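Local structure of protein CT_858 (Chlamydia trachomatis, 3DOR) at residues B[26-31]-B[524-529]; B[30-35]-B[135-140]; B[70-75]-B[488-493]; B[364-369]-B[437-442]. The protein probably acts as a secreted serine-type endopeptidase of Chlamydia, and is seen in its mature form as a dimer. All coordinates share one frame; numbering follows the deposited sequence.

Contact 1. Residues B[26-31]-B[524-529]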
loop_
_atom_site.group_PDB
_atom_site.type_symbol
_atom_site.label_atom_id
_atom_site.label_comp_id
_atom_site.label_asym_id
_atom_site.label_seq_id
_atom_site.Cartn_x
_atom_site.Cartn_y
_atom_site.Cartn_z
ATOM N N THR B 26 19.714 -2.113 18.293
ATOM C CA THR B 26 20.987 -2.201 18.993
ATOM C C THR B 26 21.556 -0.817 19.313
ATOM O O THR B 26 22.218 -0.622 20.329
ATOM C CB THR B 26 22.006 -2.979 18.152
ATOM O OG1 THR B 26 21.396 -4.183 17.668
ATOM C CG2 THR B 26 23.221 -3.351 18.994
ATOM N N TRP B 27 21.296 0.142 18.436
ATOM C CA TRP B 27 21.784 1.499 18.632
ATOM C C TRP B 27 21.057 2.207 19.774
ATOM O O TRP B 27 21.676 2.913 20.567
ATOM C CB TRP B 27 21.629 2.297 17.332
ATOM C CG TRP B 27 21.759 3.764 17.517
ATOM C CD1 TRP B 27 20.748 4.662 17.680
ATOM C CD2 TRP B 27 22.977 4.509 17.593
ATOM N NE1 TRP B 27 21.260 5.926 17.850
ATOM C CE2 TRP B 27 22.627 5.861 17.801
ATOM C CE3 TRP B 27 24.334 4.166 17.503
ATOM C CZ2 TRP B 27 23.584 6.873 17.926
ATOM C CZ3 TRP B 27 25.287 5.176 17.627
ATOM C CH2 TRP B 27 24.903 6.515 17.835
ATOM N N LYS B 28 19.744 2.020 19.855
ATOM C CA LYS B 28 18.948 2.645 20.905
ATOM C C LYS B 28 19.314 2.115 22.296
ATOM O O LYS B 28 19.318 2.859 23.282
ATOM C CB LYS B 28 17.463 2.410 20.626
ATOM C CG LYS B 28 17.016 2.902 19.242
ATOM C CD LYS B 28 17.221 4.413 19.084
ATOM C CE LYS B 28 16.767 4.900 17.712
ATOM N NZ LYS B 28 16.851 6.384 17.594
ATOM N N GLU B 29 19.615 0.825 22.376
ATOM C CA GLU B 29 19.980 0.228 23.652
ATOM C C GLU B 29 21.256 0.890 24.148
ATOM O O GLU B 29 21.388 1.190 25.330
ATOM C CB GLU B 29 20.184 -1.286 23.492
ATOM C CG GLU B 29 18.972 -1.960 22.874
ATOM C CD GLU B 29 19.187 -3.417 22.510
ATOM O OE1 GLU B 29 20.229 -3.750 21.909
ATOM O OE2 GLU B 29 18.289 -4.231 22.810
ATOM N N GLN B 30 22.185 1.157 23.238
ATOM C CA GLN B 30 23.434 1.772 23.641
ATOM C C GLN B 30 23.387 3.292 23.739
ATOM O O GLN B 30 23.976 3.869 24.648
ATOM C CB GLN B 30 24.556 1.367 22.693
ATOM C CG GLN B 30 25.913 1.842 23.165
ATOM C CD GLN B 30 27.042 1.381 22.269
ATOM O OE1 GLN B 30 27.407 2.061 21.307
ATOM N NE2 GLN B 30 27.603 0.212 22.577
ATOM N N TYR B 31 22.697 3.940 22.805
ATOM C CA TYR B 31 22.616 5.394 22.798
ATOM C C TYR B 31 21.667 5.937 23.861
ATOM O O TYR B 31 21.913 6.993 24.443
ATOM C CB TYR B 31 22.181 5.886 21.412
ATOM C CG TYR B 31 21.969 7.382 21.319
ATOM C CD1 TYR B 31 23.043 8.277 21.388
ATOM C CD2 TYR B 31 20.690 7.902 21.171
ATOM C CE1 TYR B 31 22.832 9.663 21.308
ATOM C CE2 TYR B 31 20.472 9.260 21.092
ATOM C CZ TYR B 31 21.542 10.138 21.162
ATOM O OH TYR B 31 21.281 11.485 21.097
ATOM N N PHE B 524 27.634 6.479 12.934
ATOM C CA PHE B 524 26.255 6.312 12.490
ATOM C C PHE B 524 25.639 7.710 12.344
ATOM O O PHE B 524 26.238 8.704 12.770
ATOM C CB PHE B 524 25.432 5.517 13.514
ATOM C CG PHE B 524 25.873 4.083 13.680
ATOM C CD1 PHE B 524 26.885 3.744 14.580
ATOM C CD2 PHE B 524 25.274 3.072 12.939
ATOM C CE1 PHE B 524 27.291 2.410 14.736
ATOM C CE2 PHE B 524 25.672 1.738 13.084
ATOM C CZ PHE B 524 26.682 1.404 13.985
ATOM N N ILE B 525 24.446 7.780 11.756
ATOM C CA ILE B 525 23.761 9.051 11.562
ATOM C C ILE B 525 22.604 9.199 12.545
ATOM O O ILE B 525 22.310 10.302 12.996
ATOM C CB ILE B 525 23.202 9.182 10.111
ATOM C CG1 ILE B 525 24.343 9.058 9.104
ATOM C CG2 ILE B 525 22.505 10.539 9.917
ATOM C CD1 ILE B 525 25.421 10.086 9.311
ATOM N N GLU B 526 21.957 8.081 12.873
ATOM C CA GLU B 526 20.819 8.065 13.798
ATOM C C GLU B 526 21.092 8.904 15.047
ATOM O O GLU B 526 22.108 8.706 15.707
ATOM C CB GLU B 526 20.505 6.617 14.210
ATOM C CG GLU B 526 19.203 6.440 14.985
ATOM C CD GLU B 526 17.974 6.823 14.175
ATOM O OE1 GLU B 526 18.074 6.888 12.933
ATOM O OE2 GLU B 526 16.899 7.046 14.781
ATOM N N ASN B 527 20.191 9.840 15.350
ATOM C CA ASN B 527 20.312 10.717 16.520
ATOM C C ASN B 527 21.440 11.741 16.491
ATOM O O ASN B 527 21.212 12.925 16.740
ATOM C CB ASN B 527 20.465 9.883 17.801
ATOM C CG ASN B 527 19.216 9.114 18.138
ATOM O OD1 ASN B 527 18.165 9.700 18.406
ATOM N ND2 ASN B 527 19.314 7.790 18.115
ATOM N N ILE B 528 22.652 11.269 16.215
ATOM C CA ILE B 528 23.852 12.106 16.179
ATOM C C ILE B 528 23.872 13.124 15.033
ATOM O O ILE B 528 24.490 14.175 15.140
ATOM C CB ILE B 528 25.128 11.234 16.062
ATOM C CG1 ILE B 528 25.182 10.231 17.211
ATOM C CG2 ILE B 528 26.367 12.110 16.102
ATOM C CD1 ILE B 528 25.051 10.859 18.577
ATOM N N GLY B 529 23.212 12.789 13.932
ATOM C CA GLY B 529 23.173 13.691 12.803
ATOM C C GLY B 529 24.513 13.974 12.165
ATOM O O GLY B 529 25.505 13.275 12.393
#

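Contact 2. Residues B[30-35]-B[135-140]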
loop_
_atom_site.group_PDB
_atom_site.type_symbol
_atom_site.label_atom_id
_atom_site.label_comp_id
_atom_site.label_asym_id
_atom_site.label_seq_id
_atom_site.Cartn_x
_atom_site.Cartn_y
_atom_site.Cartn_z
ATOM N N GLN B 30 22.185 1.157 23.238
ATOM C CA GLN B 30 23.434 1.772 23.641
ATOM C C GLN B 30 23.387 3.292 23.739
ATOM O O GLN B 30 23.976 3.869 24.648
ATOM C CB GLN B 30 24.556 1.367 22.693
ATOM C CG GLN B 30 25.913 1.842 23.165
ATOM C CD GLN B 30 27.042 1.381 22.269
ATOM O OE1 GLN B 30 27.407 2.061 21.307
ATOM N NE2 GLN B 30 27.603 0.212 22.577
ATOM N N TYR B 31 22.697 3.940 22.805
ATOM C CA TYR B 31 22.616 5.394 22.798
ATOM C C TYR B 31 21.667 5.937 23.861
ATOM O O TYR B 31 21.913 6.993 24.443
ATOM C CB TYR B 31 22.181 5.886 21.412
ATOM C CG TYR B 31 21.969 7.382 21.319
ATOM C CD1 TYR B 31 23.043 8.277 21.388
ATOM C CD2 TYR B 31 20.690 7.902 21.171
ATOM C CE1 TYR B 31 22.832 9.663 21.308
ATOM C CE2 TYR B 31 20.472 9.260 21.092
ATOM C CZ TYR B 31 21.542 10.138 21.162
ATOM O OH TYR B 31 21.281 11.485 21.097
ATOM N N LEU B 32 20.588 5.204 24.115
ATOM C CA LEU B 32 19.589 5.606 25.102
ATOM C C LEU B 32 19.561 4.739 26.367
ATOM O O LEU B 32 18.977 5.138 27.371
ATOM C CB LEU B 32 18.192 5.558 24.485
ATOM C CG LEU B 32 17.906 6.324 23.193
ATOM C CD1 LEU B 32 16.479 6.032 22.766
ATOM C CD2 LEU B 32 18.100 7.819 23.411
ATOM N N GLY B 33 20.179 3.561 26.323
ATOM C CA GLY B 33 20.131 2.681 27.480
ATOM C C GLY B 33 18.723 2.109 27.490
ATOM O O GLY B 33 18.201 1.642 28.508
ATOM N N TRP B 34 18.106 2.164 26.315
ATOM C CA TRP B 34 16.755 1.685 26.098
ATOM C C TRP B 34 16.695 0.157 26.075
ATOM O O TRP B 34 17.648 -0.503 25.658
ATOM C CB TRP B 34 16.254 2.252 24.769
ATOM C CG TRP B 34 15.011 1.633 24.237
ATOM C CD1 TRP B 34 13.726 1.997 24.510
ATOM C CD2 TRP B 34 14.935 0.552 23.300
ATOM N NE1 TRP B 34 12.849 1.210 23.794
ATOM C CE2 TRP B 34 13.567 0.314 23.048
ATOM C CE3 TRP B 34 15.892 -0.239 22.653
ATOM C CZ2 TRP B 34 13.131 -0.683 22.164
ATOM C CZ3 TRP B 34 15.456 -1.235 21.772
ATOM C CH2 TRP B 34 14.087 -1.444 21.541
ATOM N N ASP B 35 15.574 -0.397 26.528
ATOM C CA ASP B 35 15.375 -1.844 26.537
ATOM C C ASP B 35 13.950 -2.145 26.111
ATOM O O ASP B 35 12.992 -1.708 26.753
ATOM C CB ASP B 35 15.605 -2.445 27.927
ATOM C CG ASP B 35 15.370 -3.951 27.947
ATOM O OD1 ASP B 35 16.228 -4.700 27.429
ATOM O OD2 ASP B 35 14.314 -4.383 28.458
ATOM N N ASN B 135 12.760 9.188 26.146
ATOM C CA ASN B 135 14.208 9.160 26.246
ATOM C C ASN B 135 14.853 10.395 25.633
ATOM O O ASN B 135 15.882 10.312 24.959
ATOM C CB ASN B 135 14.735 7.882 25.592
ATOM C CG ASN B 135 14.281 6.631 26.334
ATOM O OD1 ASN B 135 13.572 5.778 25.789
ATOM N ND2 ASN B 135 14.679 6.527 27.597
ATOM N N HIS B 136 14.234 11.541 25.893
ATOM C CA HIS B 136 14.707 12.831 25.413
ATOM C C HIS B 136 16.164 13.019 25.810
ATOM O O HIS B 136 16.543 12.748 26.951
ATOM C CB HIS B 136 13.846 13.938 26.019
ATOM C CG HIS B 136 14.233 15.312 25.581
ATOM N ND1 HIS B 136 14.874 16.204 26.414
ATOM C CD2 HIS B 136 14.078 15.945 24.397
ATOM C CE1 HIS B 136 15.094 17.329 25.759
ATOM N NE2 HIS B 136 14.621 17.198 24.533
ATOM N N LYS B 137 16.986 13.478 24.873
ATOM C CA LYS B 137 18.401 13.671 25.150
ATOM C C LYS B 137 18.871 15.121 25.084
ATOM O O LYS B 137 20.068 15.392 25.038
ATOM C CB LYS B 137 19.228 12.804 24.206
ATOM C CG LYS B 137 18.839 11.336 24.276
ATOM C CD LYS B 137 20.063 10.449 24.383
ATOM C CE LYS B 137 20.821 10.702 25.670
ATOM N NZ LYS B 137 22.113 9.956 25.698
ATOM N N GLY B 138 17.929 16.052 25.085
ATOM C CA GLY B 138 18.291 17.456 25.056
ATOM C C GLY B 138 18.979 17.988 23.807
ATOM O O GLY B 138 19.604 19.038 23.869
ATOM N N THR B 139 18.887 17.293 22.679
ATOM C CA THR B 139 19.522 17.810 21.465
ATOM C C THR B 139 18.669 18.926 20.859
ATOM O O THR B 139 17.456 18.973 21.060
ATOM C CB THR B 139 19.706 16.713 20.394
ATOM O OG1 THR B 139 18.424 16.270 19.940
ATOM C CG2 THR B 139 20.464 15.536 20.973
ATOM N N ALA B 140 19.305 19.828 20.124
ATOM C CA ALA B 140 18.578 20.922 19.487
ATOM C C ALA B 140 17.473 20.362 18.579
ATOM O O ALA B 140 16.351 20.885 18.541
ATOM C CB ALA B 140 19.551 21.797 18.675
#

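Contact 3. Residues B[70-75]-B[488-493]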
loop_
_atom_site.group_PDB
_atom_site.type_symbol
_atom_site.label_atom_id
_atom_site.label_comp_id
_atom_site.label_asym_id
_atom_site.label_seq_id
_atom_site.Cartn_x
_atom_site.Cartn_y
_atom_site.Cartn_z
ATOM N N ASN B 70 13.116 7.450 20.389
ATOM C CA ASN B 70 13.860 8.661 20.034
ATOM C C ASN B 70 14.338 8.523 18.574
ATOM O O ASN B 70 15.517 8.668 18.275
ATOM C CB ASN B 70 15.046 8.835 20.995
ATOM C CG ASN B 70 15.598 10.258 21.011
ATOM O OD1 ASN B 70 16.207 10.692 21.996
ATOM N ND2 ASN B 70 15.399 10.984 19.921
ATOM N N ASP B 71 13.394 8.222 17.682
ATOM C CA ASP B 71 13.663 8.023 16.253
ATOM C C ASP B 71 12.721 8.938 15.472
ATOM O O ASP B 71 11.512 8.704 15.453
ATOM C CB ASP B 71 13.379 6.561 15.880
ATOM C CG ASP B 71 13.760 6.221 14.439
ATOM O OD1 ASP B 71 13.671 7.100 13.557
ATOM O OD2 ASP B 71 14.127 5.050 14.188
ATOM N N PHE B 72 13.250 9.972 14.825
ATOM C CA PHE B 72 12.365 10.870 14.086
ATOM C C PHE B 72 11.560 10.140 13.021
ATOM O O PHE B 72 10.512 10.622 12.602
ATOM C CB PHE B 72 13.137 12.032 13.461
ATOM C CG PHE B 72 13.821 12.905 14.469
ATOM C CD1 PHE B 72 15.193 12.808 14.673
ATOM C CD2 PHE B 72 13.093 13.799 15.239
ATOM C CE1 PHE B 72 15.836 13.594 15.638
ATOM C CE2 PHE B 72 13.723 14.590 16.203
ATOM C CZ PHE B 72 15.097 14.485 16.400
ATOM N N HIS B 73 12.047 8.978 12.595
ATOM C CA HIS B 73 11.357 8.164 11.599
ATOM C C HIS B 73 10.275 7.270 12.239
ATOM O O HIS B 73 9.256 6.978 11.611
ATOM C CB HIS B 73 12.348 7.248 10.863
ATOM C CG HIS B 73 13.011 7.870 9.672
ATOM N ND1 HIS B 73 12.370 8.766 8.840
ATOM C CD2 HIS B 73 14.219 7.631 9.102
ATOM C CE1 HIS B 73 13.150 9.048 7.812
ATOM N NE2 HIS B 73 14.279 8.371 7.945
ATOM N N ALA B 74 10.497 6.821 13.472
ATOM C CA ALA B 74 9.540 5.932 14.139
ATOM C C ALA B 74 8.374 6.642 14.829
ATOM O O ALA B 74 8.574 7.502 15.686
ATOM C CB ALA B 74 10.275 5.033 15.140
ATOM N N GLY B 75 7.150 6.268 14.459
ATOM C CA GLY B 75 5.982 6.899 15.055
ATOM C C GLY B 75 4.652 6.267 14.672
ATOM O O GLY B 75 4.552 5.560 13.672
ATOM N N ARG B 488 23.958 21.288 13.292
ATOM C CA ARG B 488 23.865 19.839 13.143
ATOM C C ARG B 488 22.477 19.358 12.723
ATOM O O ARG B 488 21.462 19.816 13.259
ATOM C CB ARG B 488 24.274 19.188 14.478
ATOM C CG ARG B 488 24.215 17.676 14.532
ATOM C CD ARG B 488 24.570 17.160 15.953
ATOM N NE ARG B 488 25.939 17.501 16.350
ATOM C CZ ARG B 488 27.019 16.794 16.029
ATOM N NH1 ARG B 488 26.910 15.689 15.305
ATOM N NH2 ARG B 488 28.222 17.210 16.410
ATOM N N THR B 489 22.437 18.418 11.775
ATOM C CA THR B 489 21.169 17.872 11.299
ATOM C C THR B 489 20.534 16.942 12.349
ATOM O O THR B 489 21.199 16.501 13.296
ATOM C CB THR B 489 21.356 17.122 9.942
ATOM O OG1 THR B 489 22.243 16.009 10.117
ATOM C CG2 THR B 489 21.954 18.073 8.874
ATOM N N ALA B 490 19.248 16.647 12.172
ATOM C CA ALA B 490 18.485 15.821 13.110
ATOM C C ALA B 490 18.993 14.414 13.389
ATOM O O ALA B 490 19.065 13.993 14.543
ATOM C CB ALA B 490 17.037 15.749 12.665
ATOM N N GLY B 491 19.314 13.672 12.340
ATOM C CA GLY B 491 19.799 12.326 12.540
ATOM C C GLY B 491 18.762 11.228 12.391
ATOM O O GLY B 491 18.544 10.433 13.313
ATOM N N ALA B 492 18.074 11.207 11.255
ATOM C CA ALA B 492 17.116 10.136 10.976
ATOM C C ALA B 492 17.968 9.293 10.027
ATOM O O ALA B 492 17.823 9.368 8.804
ATOM C CB ALA B 492 15.880 10.687 10.267
ATOM N N GLY B 493 18.885 8.524 10.612
ATOM C CA GLY B 493 19.832 7.734 9.840
ATOM C C GLY B 493 19.512 6.339 9.353
ATOM O O GLY B 493 20.301 5.414 9.564
HETATM O O HOH W 1 15.967 9.476 14.210
#

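Contact 4. Residues B[364-369]-B[437-442]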
loop_
_atom_site.group_PDB
_atom_site.type_symbol
_atom_site.label_atom_id
_atom_site.label_comp_id
_atom_site.label_asym_id
_atom_site.label_seq_id
_atom_site.Cartn_x
_atom_site.Cartn_y
_atom_site.Cartn_z
ATOM N N PRO B 364 27.700 6.608 1.935
ATOM C CA PRO B 364 27.694 5.828 3.171
ATOM C C PRO B 364 26.832 4.585 2.899
ATOM O O PRO B 364 25.883 4.644 2.110
ATOM C CB PRO B 364 27.050 6.779 4.177
ATOM C CG PRO B 364 26.198 7.667 3.328
ATOM C CD PRO B 364 27.066 7.922 2.135
ATOM N N LYS B 365 27.160 3.474 3.548
ATOM C CA LYS B 365 26.429 2.226 3.357
ATOM C C LYS B 365 25.411 2.032 4.463
ATOM O O LYS B 365 25.422 2.761 5.447
ATOM C CB LYS B 365 27.402 1.043 3.330
ATOM C CG LYS B 365 28.355 1.073 2.147
ATOM C CD LYS B 365 29.283 -0.135 2.162
ATOM C CE LYS B 365 30.218 -0.129 0.953
ATOM N NZ LYS B 365 31.130 1.050 0.969
ATOM N N HIS B 366 24.539 1.043 4.304
ATOM C CA HIS B 366 23.503 0.784 5.300
ATOM C C HIS B 366 23.515 -0.622 5.912
ATOM O O HIS B 366 23.675 -1.610 5.197
ATOM C CB HIS B 366 22.126 1.028 4.684
ATOM C CG HIS B 366 21.788 2.475 4.499
ATOM N ND1 HIS B 366 20.686 3.061 5.090
ATOM C CD2 HIS B 366 22.388 3.449 3.776
ATOM C CE1 HIS B 366 20.625 4.330 4.737
ATOM N NE2 HIS B 366 21.647 4.594 3.940
ATOM N N ARG B 367 23.350 -0.698 7.232
ATOM C CA ARG B 367 23.280 -1.989 7.937
ATOM C C ARG B 367 21.772 -2.267 7.930
ATOM O O ARG B 367 20.993 -1.480 8.472
ATOM C CB ARG B 367 23.757 -1.869 9.395
ATOM C CG ARG B 367 25.134 -1.254 9.628
ATOM C CD ARG B 367 26.259 -2.267 9.626
ATOM N NE ARG B 367 26.004 -3.434 10.476
ATOM C CZ ARG B 367 26.340 -3.552 11.758
ATOM N NH1 ARG B 367 26.958 -2.564 12.392
ATOM N NH2 ARG B 367 26.071 -4.684 12.402
ATOM N N MET B 368 21.356 -3.380 7.339
ATOM C CA MET B 368 19.930 -3.682 7.228
ATOM C C MET B 368 19.387 -4.866 8.034
ATOM O O MET B 368 20.111 -5.811 8.321
ATOM C CB MET B 368 19.602 -3.912 5.748
ATOM C CG MET B 368 19.856 -2.711 4.840
ATOM S SD MET B 368 20.427 -3.214 3.192
ATOM C CE MET B 368 18.951 -3.965 2.536
ATOM N N ILE B 369 18.112 -4.794 8.417
ATOM C CA ILE B 369 17.466 -5.918 9.104
ATOM C C ILE B 369 16.747 -6.644 7.970
ATOM O O ILE B 369 16.034 -6.018 7.184
ATOM C CB ILE B 369 16.395 -5.506 10.134
ATOM C CG1 ILE B 369 17.042 -4.831 11.334
ATOM C CG2 ILE B 369 15.683 -6.754 10.646
ATOM C CD1 ILE B 369 16.250 -5.038 12.645
ATOM N N ILE B 437 25.843 -2.485 3.484
ATOM C CA ILE B 437 25.527 -2.683 2.077
ATOM C C ILE B 437 24.954 -1.365 1.551
ATOM O O ILE B 437 24.040 -0.802 2.146
ATOM C CB ILE B 437 24.461 -3.798 1.913
ATOM C CG1 ILE B 437 24.986 -5.109 2.511
ATOM C CG2 ILE B 437 24.085 -3.959 0.445
ATOM C CD1 ILE B 437 24.011 -6.261 2.402
ATOM N N PRO B 438 25.483 -0.856 0.430
ATOM C CA PRO B 438 24.933 0.406 -0.075
ATOM C C PRO B 438 23.535 0.242 -0.653
ATOM O O PRO B 438 23.222 -0.773 -1.271
ATOM C CB PRO B 438 25.961 0.848 -1.117
ATOM C CG PRO B 438 26.516 -0.432 -1.621
ATOM C CD PRO B 438 26.622 -1.311 -0.387
ATOM N N LEU B 439 22.687 1.239 -0.434
ATOM C CA LEU B 439 21.329 1.177 -0.951
ATOM C C LEU B 439 21.424 1.044 -2.464
ATOM O O LEU B 439 22.287 1.663 -3.089
ATOM C CB LEU B 439 20.554 2.436 -0.558
ATOM C CG LEU B 439 20.445 2.655 0.953
ATOM C CD1 LEU B 439 19.681 3.952 1.263
ATOM C CD2 LEU B 439 19.733 1.466 1.566
ATOM N N PHE B 440 20.554 0.215 -3.038
ATOM C CA PHE B 440 20.533 -0.039 -4.477
ATOM C C PHE B 440 21.898 -0.494 -4.976
ATOM O O PHE B 440 22.125 -0.590 -6.182
ATOM C CB PHE B 440 20.104 1.212 -5.253
ATOM C CG PHE B 440 18.720 1.701 -4.908
ATOM C CD1 PHE B 440 18.542 2.778 -4.049
ATOM C CD2 PHE B 440 17.599 1.071 -5.432
ATOM C CE1 PHE B 440 17.270 3.222 -3.715
ATOM C CE2 PHE B 440 16.316 1.505 -5.104
ATOM C CZ PHE B 440 16.154 2.584 -4.243
ATOM N N GLY B 441 22.805 -0.774 -4.045
ATOM C CA GLY B 441 24.136 -1.208 -4.424
ATOM C C GLY B 441 25.073 -0.099 -4.884
ATOM O O GLY B 441 26.230 -0.371 -5.174
ATOM N N PHE B 442 24.588 1.142 -4.954
ATOM C CA PHE B 442 25.419 2.273 -5.389
ATOM C C PHE B 442 26.541 2.587 -4.395
ATOM O O PHE B 442 26.311 3.170 -3.328
ATOM C CB PHE B 442 24.570 3.538 -5.579
ATOM C CG PHE B 442 23.563 3.447 -6.698
ATOM C CD1 PHE B 442 23.172 2.215 -7.210
ATOM C CD2 PHE B 442 22.959 4.602 -7.198
ATOM C CE1 PHE B 442 22.193 2.126 -8.203
ATOM C CE2 PHE B 442 21.977 4.526 -8.190
ATOM C CZ PHE B 442 21.591 3.284 -8.695
HETATM O O HOH W 2 23.932 3.435 0.711
#

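Contact 1. Residues B[26-31]-B[524-529]
W27 and E526 come together where helix 25-32 runs past the irregular loop 524-529, their CA atoms 8.2 Å apart, with Y31 facing N527 one helical turn further on. The indole of W27, with CG anti to the backbone N (chi1 165°), swings toward the loop, which contacts one face and the edge. E526 CB lies over that face, 4.1 Å from the centroid of the five-membered ring in a CH-pi contact, and F524 CB lies over the rim of the same face. The opposite face carries Y31 CB from the helix itself. The F524 ring slides past the indole in the reverse direction, tilted by 45° and touching W27 CZ3 with CD1 at 3.7 Å. I528 meets the edge of the indole through CG1 and sends CD1 on to Y31 CE1, 3.7 Å away.

The loop can serve several aromatic neighbours because it turns sharply. I528 N bonds to E526 O at 2.7 Å, and N527 has the positive phi of a classic gamma turn, a bend that drives its CB to within 3.3 Å of Y31 CE2.

At the edge of the indole, K28 is bent at chi2 so that its ammonium group reaches E526 OE2, a salt bridge of 2.9 Å made on the anti lone pair of that oxygen. The same NZ also bonds to the carbonyl of N70, while E526 OE1 takes a weak bond from G493 N. L516 of strand 507-518 packs on W27, F524 and E526, and L206 of the second subunit packs on F524.

Contact 2. Residues B[30-35]-B[135-140]
Y31 meets K137 twice, through its backbone and through its ring. The carbonyl oxygen of Y31, in the last turn of helix 25-32, accepts a hydrogen bond of 3.2 Å from K137 NZ, which approaches almost head-on (C=O...N angle 170°). The same ammonium group stands over one face of the Y31 ring, 4.6 Å from its centroid and 16° from the normal, a cation-pi pair. K137 gets there by bending at chi2 and chi3, which lays CD alongside the phenol, 3.5 Å from Y31 CE2. A positive charge at this helix end would probably be favoured by the helix dipole.

L32 comes next and spreads its methyls over both residues: CD1 rests 3.8 Å from N135 CB, and CD2 adds K137 CD at 3.4 Å, tighter than ordinary carbon packing. Past G33, whose positive phi takes the chain out of the helix, the W34 ring comes only loosely up to N135.

Two helix starts flank this surface contact. D35 is the N-cap of helix 36-48, and T139 that of helix 140-150, where its hydroxyl also bonds E142. The W34 ring packs back on K25, K28 and E29 of helix 25-32, so the 135-140 loop of the PDZ domain is joined to the N-terminal helices at the point where helix 25-32 gives way to helix 36-48.

Contact 3. Residues B[70-75]-B[488-493]
The imidazole of H73 lies flat against A492, whose CB stands over one ring face at 3.8 Å from the centroid, 18° off the normal, as a CH-pi contact. NE2 comes nearest that methyl, at 3.6 Å. F72, the residue before, has its CG on the same side, beside the backbone N (chi1 -62°), but its ring is rotated differently and reaches along the other segment, CE1 lying 3.4 Å from A490 O and 3.9 Å from A490 CB, with the carbonyl O of G491 near the ring plane at the edge. F466 meets this phenyl edge-to-face, and A141 and A145 of helix 140-150 pack on it.

The backbones are also joined through water 1, which accepts from F72 N at 2.8 Å and donates to G491 O at 2.9 Å. D71 shapes the turn before H73. Its OD1 accepts from H73 N at 2.7 Å in an Asx turn, while OD2 bonds Y22 and T513. On the other segment, D470 accepts from the backbone N-H groups of G491 and A492. H73 also packs on S467, just before helix 468-478, bringing a histidine of the N-terminal part up to a serine of the S41 peptidase domain, consistent with the active-site region of a serine-type peptidase.

Contact 4. Residues B[364-369]-B[437-442]
H366 and I437 form a single antiparallel bridge, a hydrogen-bonded pair: H366 N bonds to I437 O at 2.9 Å, and I437 N returns a bond of 2.9 Å to H366 O. From this anchor the imidazole of H366 runs out beside L439. Its CB lies 3.7 Å from I437 O, still close to the backbone bridge. CG comes next, under L439 CD2. CD2 of the imidazole sits 3.5 Å from L439 CG, on the side of the ring that the leucine covers. At the far end CE1 and NE2 both meet L439 CD1, NE2 at 3.4 Å. The methyl stands over one face, 21° off the ring normal, so this is a CH-pi contact in which the whole branched end of the leucine covers the heterocycle. On the remaining nitrogen, ND1 hydrogen-bonds to the hydroxyl of S515, which fixes the rotation of the ring while L439 covers its face.

Next to H366, K365 points the same way as the P438 ring and lies along it, CD to CD at 3.9 Å; only its last torsion bends the ammonium end away. Water 2 joins the segments once more, donating to P364 O at 2.7 Å and accepting from L439 N at 2.8 Å. M368 reaches over I437 CB with its sulfur.

The bridge adds the 437-442 loop to one edge of strand 361-368, whose other edge pairs with strand 507-518 through K365 and R367. Helix 409-428 packs on M368 and I437, helix 346-354 covers L439, and R367 bonds to Q205 O of the second subunit.

Overall arrangement
Contacts 1, 2 and 3 form one cluster, whereas contact 4 lies further off, in the sheet that includes strands 361-368 and 507-518, reaching contact 1 by packing of R367 on F524. Contacts 1 and 2 share Y31 and helix 25-32, with centres about 8 Å apart. Contact 3, about 9 Å from contact 1 by centres, is tied to it by probable hydrogen bonds from N527 N to G491 O and from R488 NH1 to I528 O. N70 links contact 3 to contact 2 by packing on L32 and K137. Contact 4 is about 17 Å from contact 1 by centres, and both touch the second subunit. If the H73-S467 pair marks the active-site region, contact 3 lies within it and contact 1 beside it.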